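Long-range contact in uncharacterized LolA superfamily protein NE2245 (Nitrosomonas europaea ATCC 19718, PDB 3BUU), which is of unknown function but, as a member of the LolA superfamily, may bind lipid or lipoprotein in the bacterial cell envelope: residues P22-T34 against E41-N53. Numbering follows the deposited sequence. Where two conformers were deposited one is given.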
# COMPACT_ATOMS: atom_id res chain seq x y z
N PRO A 22 2.11 10.77 -5.76
CA PRO A 22 2.87 11.32 -6.85
C PRO A 22 3.49 10.21 -7.68
O PRO A 22 3.93 9.19 -7.12
CB PRO A 22 3.96 12.10 -6.16
CG PRO A 22 3.54 12.30 -4.81
CD PRO A 22 2.59 11.23 -4.45
N GLN A 23 3.53 10.40 -9.00
CA GLN A 23 4.19 9.45 -9.90
C GLN A 23 5.63 9.89 -10.04
O GLN A 23 6.07 10.37 -11.10
CB GLN A 23 3.44 9.36 -11.24
CG GLN A 23 1.96 8.94 -11.00
CD GLN A 23 1.84 7.57 -10.39
OE1 GLN A 23 2.22 6.59 -11.03
NE2 GLN A 23 1.40 7.49 -9.13
N ASP A 24 6.34 9.78 -8.93
CA ASP A 24 7.65 10.36 -8.76
C ASP A 24 8.24 9.76 -7.51
O ASP A 24 7.54 9.09 -6.75
CB ASP A 24 7.49 11.89 -8.63
CG ASP A 24 8.70 12.66 -9.05
OD1 ASP A 24 9.78 12.07 -9.27
OD2 ASP A 24 8.54 13.88 -9.17
N SER A 25 9.52 10.05 -7.28
CA SER A 25 10.20 9.63 -6.06
C SER A 25 9.81 10.49 -4.86
O SER A 25 9.88 11.73 -4.92
CB SER A 25 11.71 9.72 -6.30
OG SER A 25 12.11 8.78 -7.28
N PHE A 26 9.43 9.87 -3.75
CA PHE A 26 8.98 10.63 -2.61
C PHE A 26 9.26 9.89 -1.31
O PHE A 26 9.54 8.69 -1.29
CB PHE A 26 7.48 11.02 -2.75
CG PHE A 26 6.52 9.88 -2.64
CD1 PHE A 26 6.03 9.49 -1.38
CD2 PHE A 26 6.07 9.19 -3.76
CE1 PHE A 26 5.13 8.42 -1.27
CE2 PHE A 26 5.17 8.12 -3.62
CZ PHE A 26 4.71 7.77 -2.40
N GLN A 27 9.14 10.66 -0.22
CA GLN A 27 9.20 10.18 1.14
C GLN A 27 7.83 10.42 1.77
O GLN A 27 7.17 11.43 1.50
CB GLN A 27 10.30 10.97 1.87
CG GLN A 27 10.48 10.48 3.26
CD GLN A 27 11.48 11.30 4.01
OE1 GLN A 27 12.67 11.32 3.69
NE2 GLN A 27 11.02 12.00 5.04
N VAL A 28 7.42 9.51 2.66
CA VAL A 28 6.23 9.73 3.45
C VAL A 28 6.33 8.99 4.77
O VAL A 28 7.01 7.96 4.84
CB VAL A 28 4.96 9.33 2.66
CG1 VAL A 28 4.88 7.84 2.42
CG2 VAL A 28 3.69 9.85 3.32
N ASN A 29 5.66 9.51 5.79
CA ASN A 29 5.54 8.78 7.07
C ASN A 29 4.18 8.13 7.14
O ASN A 29 3.18 8.71 6.74
CB ASN A 29 5.71 9.75 8.26
CG ASN A 29 7.03 10.49 8.20
OD1 ASN A 29 8.06 9.97 7.76
ND2 ASN A 29 6.99 11.73 8.64
N VAL A 30 4.16 6.91 7.68
CA VAL A 30 2.93 6.15 7.83
C VAL A 30 2.77 5.66 9.25
O VAL A 30 3.68 5.00 9.77
CB VAL A 30 2.90 4.92 6.87
CG1 VAL A 30 1.49 4.33 6.85
CG2 VAL A 30 3.35 5.33 5.45
N ALA A 31 1.65 6.00 9.87
CA ALA A 31 1.32 5.50 11.21
C ALA A 31 0.19 4.49 11.03
O ALA A 31 -0.74 4.76 10.28
CB ALA A 31 0.83 6.63 12.08
N ILE A 32 0.31 3.33 11.65
CA ILE A 32 -0.68 2.28 11.48
C ILE A 32 -1.16 1.90 12.88
O ILE A 32 -0.38 1.44 13.72
CB ILE A 32 -0.13 1.04 10.77
CG1 ILE A 32 0.52 1.46 9.46
CG2 ILE A 32 -1.24 0.02 10.59
CD1 ILE A 32 1.06 0.26 8.61
N ARG A 33 -2.45 2.08 13.12
CA ARG A 33 -3.10 1.74 14.39
C ARG A 33 -4.08 0.63 14.10
O ARG A 33 -5.06 0.83 13.39
CB ARG A 33 -3.84 2.98 14.93
CG ARG A 33 -2.93 4.16 15.29
CD ARG A 33 -3.65 5.39 15.88
NE ARG A 33 -2.74 6.38 16.46
CZ ARG A 33 -2.02 7.24 15.74
NH1 ARG A 33 -2.10 7.27 14.41
NH2 ARG A 33 -1.21 8.09 16.38
N THR A 34 -3.85 -0.54 14.70
CA THR A 34 -4.72 -1.69 14.51
C THR A 34 -5.41 -2.02 15.81
O THR A 34 -4.74 -2.07 16.85
CB THR A 34 -3.94 -2.90 14.04
OG1 THR A 34 -3.30 -2.61 12.79
CG2 THR A 34 -4.80 -4.11 13.87
N GLU A 41 -3.40 -3.48 19.01
CA GLU A 41 -1.96 -3.54 18.78
C GLU A 41 -1.33 -2.24 19.28
O GLU A 41 -2.00 -1.20 19.29
CB GLU A 41 -1.68 -3.76 17.28
CG GLU A 41 -2.38 -4.99 16.64
CD GLU A 41 -1.98 -6.31 17.26
OE1 GLU A 41 -0.80 -6.44 17.65
OE2 GLU A 41 -2.85 -7.22 17.36
N ASP A 42 -0.05 -2.28 19.65
CA ASP A 42 0.74 -1.08 19.82
C ASP A 42 0.74 -0.29 18.49
O ASP A 42 0.55 -0.85 17.41
CB ASP A 42 2.18 -1.46 20.12
CG ASP A 42 2.34 -2.20 21.43
OD1 ASP A 42 1.53 -2.00 22.37
OD2 ASP A 42 3.30 -2.99 21.51
N LEU A 43 0.97 1.01 18.54
CA LEU A 43 1.02 1.79 17.29
C LEU A 43 2.30 1.40 16.52
O LEU A 43 3.31 1.17 17.17
CB LEU A 43 1.03 3.28 17.66
CG LEU A 43 1.56 4.31 16.66
CD1 LEU A 43 0.62 4.53 15.52
CD2 LEU A 43 1.82 5.64 17.33
N TYR A 44 2.25 1.29 15.20
CA TYR A 44 3.42 1.11 14.38
C TYR A 44 3.63 2.37 13.57
O TYR A 44 2.66 3.01 13.12
CB TYR A 44 3.23 -0.09 13.43
CG TYR A 44 3.46 -1.45 14.07
CD1 TYR A 44 4.54 -2.21 13.69
CD2 TYR A 44 2.66 -1.95 15.11
CE1 TYR A 44 4.81 -3.45 14.26
CE2 TYR A 44 2.91 -3.18 15.70
CZ TYR A 44 4.00 -3.92 15.27
OH TYR A 44 4.28 -5.14 15.86
N ARG A 45 4.89 2.75 13.37
CA ARG A 45 5.18 3.88 12.49
C ARG A 45 6.34 3.53 11.59
O ARG A 45 7.26 2.80 12.02
CB ARG A 45 5.54 5.13 13.32
CG ARG A 45 4.44 5.71 14.17
CD ARG A 45 4.89 7.10 14.65
NE ARG A 45 4.06 7.61 15.73
CZ ARG A 45 3.04 8.44 15.54
NH1 ARG A 45 2.70 8.81 14.31
NH2 ARG A 45 2.34 8.88 16.58
N TYR A 46 6.28 4.06 10.37
CA TYR A 46 7.26 3.77 9.34
C TYR A 46 7.64 5.02 8.60
O TYR A 46 6.82 5.92 8.43
CB TYR A 46 6.68 2.81 8.29
CG TYR A 46 6.20 1.50 8.87
CD1 TYR A 46 7.02 0.40 8.92
CD2 TYR A 46 4.90 1.37 9.38
CE1 TYR A 46 6.58 -0.79 9.47
CE2 TYR A 46 4.46 0.17 9.91
CZ TYR A 46 5.30 -0.89 9.95
OH TYR A 46 4.86 -2.07 10.49
N GLN A 47 8.86 5.06 8.10
CA GLN A 47 9.25 6.03 7.10
C GLN A 47 9.42 5.26 5.80
O GLN A 47 10.11 4.23 5.78
CB GLN A 47 10.57 6.71 7.45
CG GLN A 47 10.95 7.72 6.33
CD GLN A 47 12.38 8.20 6.35
OE1 GLN A 47 13.28 7.54 5.81
NE2 GLN A 47 12.60 9.38 6.90
N VAL A 48 8.83 5.77 4.72
CA VAL A 48 8.86 5.11 3.42
C VAL A 48 9.58 5.99 2.41
O VAL A 48 9.25 7.18 2.29
CB VAL A 48 7.43 4.83 2.94
CG1 VAL A 48 7.48 4.13 1.59
CG2 VAL A 48 6.72 3.95 3.96
N LEU A 49 10.56 5.40 1.71
CA LEU A 49 11.22 6.04 0.56
C LEU A 49 10.68 5.26 -0.64
O LEU A 49 11.00 4.09 -0.81
CB LEU A 49 12.73 5.87 0.69
CG LEU A 49 13.34 6.50 1.94
CD1 LEU A 49 14.85 6.25 1.97
CD2 LEU A 49 13.02 7.98 2.03
N SER A 50 9.87 5.92 -1.46
CA SER A 50 9.14 5.28 -2.53
C SER A 50 9.62 5.73 -3.91
O SER A 50 9.58 6.93 -4.24
CB SER A 50 7.68 5.61 -2.38
OG SER A 50 6.90 5.15 -3.47
N LYS A 51 10.04 4.76 -4.74
CA LYS A 51 10.45 5.00 -6.08
C LYS A 51 9.63 4.11 -7.03
O LYS A 51 10.12 3.14 -7.61
CB LYS A 51 11.96 4.81 -6.23
CG LYS A 51 12.50 5.37 -7.51
CD LYS A 51 14.01 5.27 -7.54
CE LYS A 51 14.55 5.97 -8.74
NZ LYS A 51 16.02 5.69 -8.79
N GLY A 52 8.35 4.43 -7.09
CA GLY A 52 7.41 3.68 -7.90
C GLY A 52 7.30 2.25 -7.43
O GLY A 52 7.44 1.93 -6.26
N ASN A 53 7.08 1.37 -8.36
CA ASN A 53 7.00 -0.04 -8.05
C ASN A 53 8.33 -0.74 -8.25
O ASN A 53 8.43 -1.94 -8.00
CB ASN A 53 5.92 -0.69 -8.89
CG ASN A 53 4.53 -0.37 -8.41
OD1 ASN A 53 4.35 0.30 -7.40
ND2 ASN A 53 3.54 -0.86 -9.15
O HOH W 1 6.88 6.49 -5.91
O HOH W 2 10.55 10.47 8.72
O HOH W 3 -1.01 -0.87 15.31
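With chi1 at 69°, Phe26 holds its CG between its own backbone N and carbonyl carbon, and the ring swings across to Ser50, whose OG lies anti to the backbone N. Ser50 CB sits over one face, 3.8 Å from the centroid of the Phe26 ring, while Pro22 CD lies against the opposite face, toward its rim. Replacing Phe26 by an alanine is likely to leave Ser50 CB and Pro22 CD with no ring between them, opening a gap at this end of the hairpin. Eight backbone hydrogen bonds pair 26-32 with 44-50 antiparallel, the Ser50 N to Phe26 O bond being 2.8 Å long and nearly straight. On the face that carries Phe26 and Ser50, Val30 CG2 meets Val48 CG2 at 3.9 Å and Ile32 CD1 approaches Tyr46 CE2 at 3.6 Å. The other face is more polar: in the conformers given, the Gln27 and Gln47 amides stack with planes 24° apart, Gln27 OE1 being hydrogen-bonded to Arg213 NH1, and a water joins Asn29 OD1 to Gln47 NE2; Arg45 NE forms a salt bridge with Glu62. Toward the turn, beyond the Ile32-Tyr44 pair, Leu43 CD1 lies over the Arg33 guanidinium in the conformer given. The paired strands thus have one largely apolar, buried face and one where amides and charge join Ala31 and Leu49.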